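Sulfide-quinone reductase (Aquifex aeolicus, PDB 3HYW) catalyses the oxidation of hydrogen sulfide with a quinone as electron acceptor, using one FAD per subunit and building polysulfur, as a homotrimeric monotopic membrane flavoprotein. Local coordinates at residues M50-F55 / H168-K173; P61-L66 / I71-E76; A325-N330 / P336-P341. All blocks are in the same frame, centred on the assembly; numbering follows the deposited sequence.

Contact 1: residues M50-F55 / H168-K173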
loop_
_atom_site.group_PDB
_atom_site.type_symbol
_atom_site.label_atom_id
_atom_site.label_comp_id
_atom_site.label_asym_id
_atom_site.label_seq_id
_atom_site.Cartn_x
_atom_site.Cartn_y
_atom_site.Cartn_z
ATOM N N MET A 50 -25.721 12.954 13.240
ATOM C CA MET A 50 -26.058 11.540 13.339
ATOM C C MET A 50 -27.185 11.283 14.337
ATOM O O MET A 50 -27.701 10.174 14.414
ATOM C CB MET A 50 -24.822 10.714 13.708
ATOM C CG MET A 50 -23.778 10.595 12.600
ATOM S SD MET A 50 -24.420 9.884 11.073
ATOM C CE MET A 50 -25.157 8.363 11.673
ATOM N N GLY A 51 -27.556 12.311 15.101
ATOM C CA GLY A 51 -28.570 12.176 16.141
ATOM C C GLY A 51 -27.979 11.610 17.418
ATOM O O GLY A 51 -28.708 11.130 18.293
ATOM N N TRP A 52 -26.650 11.668 17.520
ATOM C CA TRP A 52 -25.936 11.104 18.657
ATOM C C TRP A 52 -25.708 12.149 19.754
ATOM O O TRP A 52 -25.124 11.844 20.793
ATOM C CB TRP A 52 -24.603 10.490 18.214
ATOM C CG TRP A 52 -24.723 9.324 17.247
ATOM C CD1 TRP A 52 -25.866 8.664 16.880
ATOM C CD2 TRP A 52 -23.649 8.672 16.561
ATOM N NE1 TRP A 52 -25.571 7.658 15.990
ATOM C CE2 TRP A 52 -24.215 7.636 15.783
ATOM C CE3 TRP A 52 -22.260 8.869 16.522
ATOM C CZ2 TRP A 52 -23.443 6.796 14.975
ATOM C CZ3 TRP A 52 -21.493 8.029 15.722
ATOM C CH2 TRP A 52 -22.089 7.006 14.956
ATOM N N ARG A 53 -26.152 13.379 19.500
ATOM C CA ARG A 53 -26.098 14.455 20.487
ATOM C C ARG A 53 -27.395 15.251 20.457
ATOM O O ARG A 53 -28.064 15.312 19.425
ATOM C CB ARG A 53 -24.940 15.426 20.201
ATOM C CG ARG A 53 -23.544 14.836 20.251
ATOM C CD ARG A 53 -23.119 14.364 21.641
ATOM N NE ARG A 53 -21.687 14.077 21.635
ATOM C CZ ARG A 53 -21.143 12.913 21.280
ATOM N NH1 ARG A 53 -19.820 12.780 21.292
ATOM N NH2 ARG A 53 -21.909 11.887 20.912
ATOM N N LYS A 54 -27.728 15.856 21.594
ATOM C CA LYS A 54 -28.741 16.907 21.665
ATOM C C LYS A 54 -28.011 18.242 21.605
ATOM O O LYS A 54 -26.911 18.374 22.155
ATOM C CB LYS A 54 -29.531 16.818 22.972
ATOM C CG LYS A 54 -30.431 15.607 23.110
ATOM C CD LYS A 54 -31.025 15.549 24.525
ATOM C CE LYS A 54 -31.970 14.367 24.704
ATOM N NZ LYS A 54 -31.290 13.045 24.547
ATOM N N PHE A 55 -28.620 19.233 20.954
ATOM C CA PHE A 55 -27.983 20.544 20.783
ATOM C C PHE A 55 -27.537 21.173 22.112
ATOM O O PHE A 55 -26.440 21.720 22.211
ATOM C CB PHE A 55 -28.904 21.502 20.022
ATOM C CG PHE A 55 -28.404 22.921 19.973
ATOM C CD1 PHE A 55 -28.921 23.889 20.839
ATOM C CD2 PHE A 55 -27.420 23.294 19.066
ATOM C CE1 PHE A 55 -28.466 25.202 20.795
ATOM C CE2 PHE A 55 -26.953 24.612 19.014
ATOM C CZ PHE A 55 -27.482 25.568 19.879
ATOM N N HIS A 168 -21.686 4.600 8.188
ATOM C CA HIS A 168 -21.425 3.160 8.043
ATOM C C HIS A 168 -21.719 2.398 9.344
ATOM O O HIS A 168 -22.384 1.357 9.330
ATOM C CB HIS A 168 -19.972 2.905 7.605
ATOM C CG HIS A 168 -19.536 1.483 7.774
ATOM N ND1 HIS A 168 -19.878 0.488 6.884
ATOM C CD2 HIS A 168 -18.805 0.881 8.745
ATOM C CE1 HIS A 168 -19.371 -0.662 7.291
ATOM N NE2 HIS A 168 -18.716 -0.451 8.419
ATOM N N TYR A 169 -21.203 2.920 10.455
ATOM C CA TYR A 169 -21.416 2.345 11.777
ATOM C C TYR A 169 -22.911 2.258 12.101
ATOM O O TYR A 169 -23.402 1.201 12.497
ATOM C CB TYR A 169 -20.669 3.157 12.847
ATOM C CG TYR A 169 -20.979 2.737 14.269
ATOM C CD1 TYR A 169 -20.295 1.681 14.872
ATOM C CD2 TYR A 169 -21.952 3.401 15.016
ATOM C CE1 TYR A 169 -20.581 1.288 16.183
ATOM C CE2 TYR A 169 -22.241 3.017 16.333
ATOM C CZ TYR A 169 -21.550 1.967 16.902
ATOM O OH TYR A 169 -21.834 1.590 18.193
ATOM N N GLU A 170 -23.620 3.369 11.908
ATOM C CA GLU A 170 -25.060 3.443 12.166
ATOM C C GLU A 170 -25.856 2.452 11.319
ATOM O O GLU A 170 -26.751 1.775 11.827
ATOM C CB GLU A 170 -25.567 4.873 11.937
ATOM C CG GLU A 170 -27.070 5.081 12.165
ATOM C CD GLU A 170 -27.491 4.982 13.630
ATOM O OE1 GLU A 170 -26.675 5.300 14.529
ATOM O OE2 GLU A 170 -28.652 4.593 13.877
ATOM N N LEU A 171 -25.522 2.369 10.030
ATOM C CA LEU A 171 -26.204 1.460 9.110
ATOM C C LEU A 171 -25.980 0.001 9.500
ATOM O O LEU A 171 -26.897 -0.815 9.417
ATOM C CB LEU A 171 -25.771 1.722 7.658
ATOM C CG LEU A 171 -26.088 3.115 7.084
ATOM C CD1 LEU A 171 -25.315 3.391 5.799
ATOM C CD2 LEU A 171 -27.587 3.302 6.862
ATOM N N LYS A 172 -24.763 -0.312 9.939
ATOM C CA LYS A 172 -24.426 -1.646 10.432
ATOM C C LYS A 172 -25.147 -1.953 11.752
ATOM O O LYS A 172 -25.516 -3.100 12.016
ATOM C CB LYS A 172 -22.911 -1.771 10.593
ATOM C CG LYS A 172 -22.376 -3.191 10.468
ATOM C CD LYS A 172 -20.861 -3.185 10.294
ATOM C CE LYS A 172 -20.278 -4.542 10.650
ATOM N NZ LYS A 172 -18.825 -4.640 10.320
ATOM N N LYS A 173 -25.348 -0.917 12.566
ATOM C CA LYS A 173 -26.131 -1.011 13.801
ATOM C C LYS A 173 -27.591 -1.353 13.476
ATOM O O LYS A 173 -28.201 -2.204 14.128
ATOM C CB LYS A 173 -26.024 0.310 14.585
ATOM C CG LYS A 173 -26.723 0.342 15.936
ATOM C CD LYS A 173 -26.452 1.660 16.666
ATOM C CE LYS A 173 -27.359 1.831 17.886
ATOM N NZ LYS A 173 -27.377 0.623 18.774
#
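Met50 reaches Glu170 through its terminal methyl: CE lies 3.5 Å from Glu170 CB, and bends at chi2 and chi3 (-57° and -53°) fold the thioether chain so that this methyl meets the aliphatic part of the glutamate. Met50 CB also lies over one face of the Trp52 indole, toward its rim. Gly51, with positive phi, closes the preceding helix in a Schellman motif and turns the chain into a loop. Trp52 then carries the polar link, donating from NE1 to Glu170 OE1 at 3.0 Å. The acceptor lies almost in the indole plane, yet the N-H approaches from above the carboxylate plane. Farther round the indole, Trp52 CH2 is 3.6 Å from Tyr169 CD2, the two ring planes nearly perpendicular in an oblique pairing. Without the indole, as with an alanine here, Glu170 OE1 would probably lose this donor and a gap would open beside Tyr169 and Met50. The other carboxylate oxygen, Glu170 OE2, makes a salt bridge to Arg174. The contact thus joins the loop after helix 45-50 to the C-terminal turns of helix 158-173, with Tyr140 of helix 126-141 packing against both Met50 and Glu170.

Contact 2: residues P61-L66 / I71-E76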
loop_
_atom_site.group_PDB
_atom_site.type_symbol
_atom_site.label_atom_id
_atom_site.label_comp_id
_atom_site.label_asym_id
_atom_site.label_seq_id
_atom_site.Cartn_x
_atom_site.Cartn_y
_atom_site.Cartn_z
ATOM N N PRO A 61 -25.016 28.816 26.193
ATOM C CA PRO A 61 -25.539 30.186 26.077
ATOM C C PRO A 61 -24.571 31.218 26.685
ATOM O O PRO A 61 -24.132 31.067 27.834
ATOM C CB PRO A 61 -26.860 30.123 26.855
ATOM C CG PRO A 61 -27.230 28.666 26.853
ATOM C CD PRO A 61 -25.920 27.961 26.984
ATOM N N LEU A 62 -24.252 32.248 25.908
ATOM C CA LEU A 62 -23.188 33.205 26.243
ATOM C C LEU A 62 -23.610 34.414 27.077
ATOM O O LEU A 62 -22.817 34.919 27.875
ATOM C CB LEU A 62 -22.498 33.683 24.966
ATOM C CG LEU A 62 -21.812 32.575 24.157
ATOM C CD1 LEU A 62 -21.294 33.089 22.822
ATOM C CD2 LEU A 62 -20.689 31.944 24.972
ATOM N N ALA A 63 -24.843 34.882 26.885
ATOM C CA ALA A 63 -25.335 36.077 27.581
ATOM C C ALA A 63 -25.303 35.963 29.106
ATOM O O ALA A 63 -24.870 36.902 29.772
ATOM C CB ALA A 63 -26.728 36.467 27.091
ATOM N N PRO A 64 -25.762 34.827 29.672
ATOM C CA PRO A 64 -25.646 34.758 31.135
ATOM C C PRO A 64 -24.257 34.348 31.630
ATOM O O PRO A 64 -23.972 34.472 32.822
ATOM C CB PRO A 64 -26.687 33.704 31.527
ATOM C CG PRO A 64 -26.855 32.852 30.319
ATOM C CD PRO A 64 -26.401 33.621 29.108
ATOM N N LEU A 65 -23.407 33.886 30.722
ATOM C CA LEU A 65 -22.102 33.353 31.081
ATOM C C LEU A 65 -20.984 34.402 31.076
ATOM O O LEU A 65 -20.264 34.541 32.060
ATOM C CB LEU A 65 -21.737 32.194 30.148
ATOM C CG LEU A 65 -20.368 31.551 30.370
ATOM C CD1 LEU A 65 -20.352 30.755 31.673
ATOM C CD2 LEU A 65 -20.025 30.685 29.196
ATOM N N LEU A 66 -20.847 35.134 29.972
ATOM C CA LEU A 66 -19.697 36.031 29.781
ATOM C C LEU A 66 -19.515 37.177 30.806
ATOM O O LEU A 66 -18.378 37.493 31.145
ATOM C CB LEU A 66 -19.608 36.528 28.328
ATOM C CG LEU A 66 -19.508 35.420 27.268
ATOM C CD1 LEU A 66 -19.412 36.000 25.864
ATOM C CD2 LEU A 66 -18.330 34.492 27.543
ATOM N N ILE A 71 -16.814 40.045 30.794
ATOM C CA ILE A 71 -16.793 40.206 29.339
ATOM C C ILE A 71 -18.179 40.655 28.888
ATOM O O ILE A 71 -19.185 40.028 29.220
ATOM C CB ILE A 71 -16.355 38.894 28.618
ATOM C CG1 ILE A 71 -14.887 38.578 28.943
ATOM C CG2 ILE A 71 -16.558 38.992 27.093
ATOM C CD1 ILE A 71 -14.472 37.133 28.662
ATOM N N GLU A 72 -18.228 41.769 28.163
ATOM C CA GLU A 72 -19.492 42.277 27.638
ATOM C C GLU A 72 -19.867 41.487 26.385
ATOM O O GLU A 72 -19.058 41.347 25.478
ATOM C CB GLU A 72 -19.386 43.777 27.334
ATOM C CG GLU A 72 -20.652 44.393 26.746
ATOM C CD GLU A 72 -20.430 45.788 26.186
ATOM O OE1 GLU A 72 -19.281 46.111 25.796
ATOM O OE2 GLU A 72 -21.411 46.559 26.123
ATOM N N PHE A 73 -21.088 40.959 26.359
ATOM C CA PHE A 73 -21.590 40.214 25.214
ATOM C C PHE A 73 -22.629 41.029 24.450
ATOM O O PHE A 73 -23.610 41.496 25.026
ATOM C CB PHE A 73 -22.184 38.876 25.657
ATOM C CG PHE A 73 -22.645 37.997 24.518
ATOM C CD1 PHE A 73 -23.969 37.551 24.457
ATOM C CD2 PHE A 73 -21.759 37.604 23.514
ATOM C CE1 PHE A 73 -24.398 36.726 23.414
ATOM C CE2 PHE A 73 -22.179 36.787 22.464
ATOM C CZ PHE A 73 -23.500 36.347 22.414
ATOM N N ILE A 74 -22.385 41.209 23.155
ATOM C CA ILE A 74 -23.350 41.817 22.254
ATOM C C ILE A 74 -23.810 40.739 21.277
ATOM O O ILE A 74 -23.040 40.292 20.427
ATOM C CB ILE A 74 -22.755 43.042 21.503
ATOM C CG1 ILE A 74 -22.346 44.129 22.507
ATOM C CG2 ILE A 74 -23.771 43.608 20.486
ATOM C CD1 ILE A 74 -21.494 45.233 21.922
ATOM N N ASN A 75 -25.061 40.312 21.424
ATOM C CA ASN A 75 -25.628 39.292 20.552
ATOM C C ASN A 75 -26.167 39.923 19.270
ATOM O O ASN A 75 -27.378 40.041 19.074
ATOM C CB ASN A 75 -26.710 38.477 21.268
ATOM C CG ASN A 75 -27.162 37.273 20.459
ATOM O OD1 ASN A 75 -26.465 36.817 19.542
ATOM N ND2 ASN A 75 -28.338 36.751 20.793
ATOM N N GLU A 76 -25.237 40.344 18.421
ATOM C CA GLU A 76 -25.537 40.939 17.127
ATOM C C GLU A 76 -24.480 40.512 16.138
ATOM O O GLU A 76 -23.349 40.203 16.513
ATOM C CB GLU A 76 -25.473 42.459 17.212
ATOM C CG GLU A 76 -26.662 43.126 17.806
ATOM C CD GLU A 76 -26.689 44.595 17.457
ATOM O OE1 GLU A 76 -26.971 44.913 16.281
ATOM O OE2 GLU A 76 -26.423 45.427 18.348
#
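The Phe73 ring meets Leu62 face-on: Leu62 CB stands over the ring centre, 3.8 Å from the centroid of Phe73 and only 11° off the normal, a clear CH-pi contact. On the opposite face the backbone N of Asn75 lies nearer the rim. Two further groups approach the ring obliquely. Leu66 CD1 comes to 3.7 Å from Phe73 CD2, while the start of Ala63 adjoins the other ortho carbon, its N being 3.7 Å from Phe73 CD1. With CG anti to the backbone N (chi1 -176°), the phenylalanine extends from its strand toward the turn formed by residues 62-65, where the leucine and alanine side chains receive it. Leu62 touches it with a branch as well, CD1 lying 3.8 Å from Phe73 CE2.

Nearer the start of the strand, the backbones meet directly. Ile71 N donates to Leu66 O at 3.0 Å, the hydrogen bond closing the short connection between the segments. Beside it the two side chains abut at their roots, Leu66 CB lying 4.0 Å from Ile71 CB. Within the turn, Leu66 N in turn donates to Leu62 O.

Strand 71-74 is the outermost strand, on one side, of the five-stranded parallel sheet of the Rossmann-type FAD-binding fold, pairing with strand 29-33. Tyr19 of helix 12-24 packs on both Leu66 and Ile71, and Leu62 reaches Ile15 of the same helix. Phe73 also touches Ser34, an FAD-binding residue, and Glu76 lines the FAD pocket. Across the contact the side chains are joined by hydrocarbon and aromatic packing alone; the polar link is a backbone bond, consistent with a hydrophobic seam that packs the 61-66 turn against the border strand, beside helix 12-24 and close to the cofactor.

Contact 3: residues A325-N330 / P336-P341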
loop_
_atom_site.group_PDB
_atom_site.type_symbol
_atom_site.label_atom_id
_atom_site.label_comp_id
_atom_site.label_asym_id
_atom_site.label_seq_id
_atom_site.Cartn_x
_atom_site.Cartn_y
_atom_site.Cartn_z
ATOM N N ALA A 325 -3.445 36.914 22.200
ATOM C CA ALA A 325 -3.634 37.471 23.539
ATOM C C ALA A 325 -2.333 38.011 24.142
ATOM O O ALA A 325 -2.321 39.114 24.682
ATOM C CB ALA A 325 -4.287 36.448 24.462
ATOM N N HIS A 326 -1.241 37.259 24.023
ATOM C CA HIS A 326 0.069 37.722 24.502
ATOM C C HIS A 326 0.569 38.931 23.726
ATOM O O HIS A 326 1.115 39.868 24.317
ATOM C CB HIS A 326 1.107 36.603 24.458
ATOM C CG HIS A 326 1.026 35.668 25.625
ATOM N ND1 HIS A 326 1.557 35.974 26.859
ATOM C CD2 HIS A 326 0.463 34.443 25.749
ATOM C CE1 HIS A 326 1.330 34.974 27.693
ATOM N NE2 HIS A 326 0.666 34.033 27.045
ATOM N N ASN A 327 0.370 38.902 22.408
ATOM C CA ASN A 327 0.757 39.998 21.531
ATOM C C ASN A 327 0.044 41.307 21.866
ATOM O O ASN A 327 0.665 42.373 21.873
ATOM C CB ASN A 327 0.522 39.614 20.065
ATOM C CG ASN A 327 1.531 38.596 19.552
ATOM O OD1 ASN A 327 1.313 37.948 18.521
ATOM N ND2 ASN A 327 2.632 38.443 20.266
ATOM N N ILE A 328 -1.259 41.217 22.138
ATOM C CA ILE A 328 -2.068 42.379 22.538
ATOM C C ILE A 328 -1.641 42.934 23.898
ATOM O O ILE A 328 -1.443 44.148 24.062
ATOM C CB ILE A 328 -3.586 42.034 22.545
ATOM C CG1 ILE A 328 -4.097 41.882 21.108
ATOM C CG2 ILE A 328 -4.392 43.119 23.275
ATOM C CD1 ILE A 328 -5.505 41.291 20.992
ATOM N N VAL A 329 -1.505 42.035 24.866
ATOM C CA VAL A 329 -1.098 42.379 26.220
ATOM C C VAL A 329 0.294 43.032 26.227
ATOM O O VAL A 329 0.496 44.064 26.872
ATOM C CB VAL A 329 -1.176 41.123 27.138
ATOM C CG1 VAL A 329 -0.348 41.286 28.394
ATOM C CG2 VAL A 329 -2.631 40.826 27.478
ATOM N N ASN A 330 1.231 42.447 25.481
ATOM C CA ASN A 330 2.585 42.982 25.379
ATOM C C ASN A 330 2.661 44.337 24.680
ATOM O O ASN A 330 3.522 45.155 25.006
ATOM C CB ASN A 330 3.517 41.983 24.698
ATOM C CG ASN A 330 3.917 40.853 25.615
ATOM O OD1 ASN A 330 3.495 40.799 26.773
ATOM N ND2 ASN A 330 4.735 39.939 25.105
ATOM N N PRO A 336 8.242 44.455 23.879
ATOM C CA PRO A 336 8.513 44.190 22.460
ATOM C C PRO A 336 8.515 42.706 22.057
ATOM O O PRO A 336 8.665 42.403 20.868
ATOM C CB PRO A 336 9.907 44.797 22.254
ATOM C CG PRO A 336 10.553 44.678 23.567
ATOM C CD PRO A 336 9.466 44.852 24.598
ATOM N N ASP A 337 8.372 41.800 23.028
ATOM C CA ASP A 337 8.258 40.368 22.738
ATOM C C ASP A 337 6.978 40.087 21.956
ATOM O O ASP A 337 5.898 40.543 22.337
ATOM C CB ASP A 337 8.255 39.537 24.027
ATOM C CG ASP A 337 9.651 39.240 24.546
ATOM O OD1 ASP A 337 10.641 39.590 23.869
ATOM O OD2 ASP A 337 9.757 38.638 25.638
ATOM N N LYS A 338 7.112 39.346 20.861
ATOM C CA LYS A 338 5.964 38.937 20.056
ATOM C C LYS A 338 6.006 37.440 19.783
ATOM O O LYS A 338 7.079 36.865 19.609
ATOM C CB LYS A 338 5.902 39.727 18.740
ATOM C CG LYS A 338 5.662 41.243 18.909
ATOM C CD LYS A 338 4.220 41.550 19.338
ATOM C CE LYS A 338 4.092 42.949 19.935
ATOM N NZ LYS A 338 4.819 43.087 21.237
ATOM N N TYR A 339 4.828 36.822 19.734
ATOM C CA TYR A 339 4.710 35.372 19.629
ATOM C C TYR A 339 4.009 34.913 18.364
ATOM O O TYR A 339 3.050 35.534 17.898
ATOM C CB TYR A 339 3.970 34.796 20.843
ATOM C CG TYR A 339 4.658 35.076 22.152
ATOM C CD1 TYR A 339 5.588 34.178 22.674
ATOM C CD2 TYR A 339 4.386 36.243 22.867
ATOM C CE1 TYR A 339 6.231 34.435 23.877
ATOM C CE2 TYR A 339 5.023 36.511 24.065
ATOM C CZ TYR A 339 5.940 35.601 24.567
ATOM O OH TYR A 339 6.571 35.860 25.761
ATOM N N ALA A 340 4.513 33.807 17.828
ATOM C CA ALA A 340 3.862 33.071 16.762
ATOM C C ALA A 340 3.347 31.746 17.342
ATOM O O ALA A 340 4.018 31.138 18.188
ATOM C CB ALA A 340 4.843 32.805 15.653
ATOM N N PRO A 341 2.156 31.299 16.900
ATOM C CA PRO A 341 1.669 29.982 17.306
ATOM C C PRO A 341 2.475 28.876 16.637
ATOM O O PRO A 341 2.913 29.031 15.493
ATOM C CB PRO A 341 0.231 29.956 16.786
ATOM C CG PRO A 341 0.223 30.914 15.638
ATOM C CD PRO A 341 1.207 31.994 16.005
HETATM O O HOH W 1 5.720 37.895 27.028
#
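Helix 314-332 turns back through a short connection into strand 339-341, which runs nearly antiparallel to it (167° between the short axes) and forms a two-stranded antiparallel sheet with strand 416-418. Between helix and strand, Asn330 ND2 donates to Asp337 O at 3.1 Å, nearly straight at 168°. The carbonyl is gripped twice: Lys338 NZ, 3.0 Å from Asp337 O, comes from the opposite face of the carbonyl plane. Bends at chi2 and chi4 curl the lysine chain back so that its ammonium reaches the preceding residue's oxygen. Asn330 ND2 also donates to a water at 3.0 Å, and that water lies close to Tyr339 OH as well. Asn330 ND2 sits at the edge of the Tyr339 ring, 3.6 Å from Tyr339 CE2. His326 CB approaches the same ring obliquely, 3.7 Å from Tyr339 CD2, and the two rings also pair obliquely. The Asn327 side chain packs against Lys338 and Tyr339. Both hydrogens of the Asn330 amide nitrogen are thus engaged, which should fix the rotation of that amide, and the lysine ammonium would probably polarise the carbonyl it shares with the amide.

In the fold
Along the chain, contact 2 falls between the two segments of contact 1, whereas contact 3 follows both. The centres of contacts 1 and 2 are about 32 Å apart, those of contacts 2 and 3 about 26 Å, and those of contacts 1 and 3 about 42 Å, on opposite sides of the chain's centre. None touches another. Contacts 2 and 3 share a neighbour: helix 12-24 packs against residues of both, and the parallel sheet of the FAD-binding fold has strand 71-74 at one border and strand 289-291, beside helix 314-332, at the other. Contact 2 thus lies near the cofactor, and contact 3 away from the annotated sites.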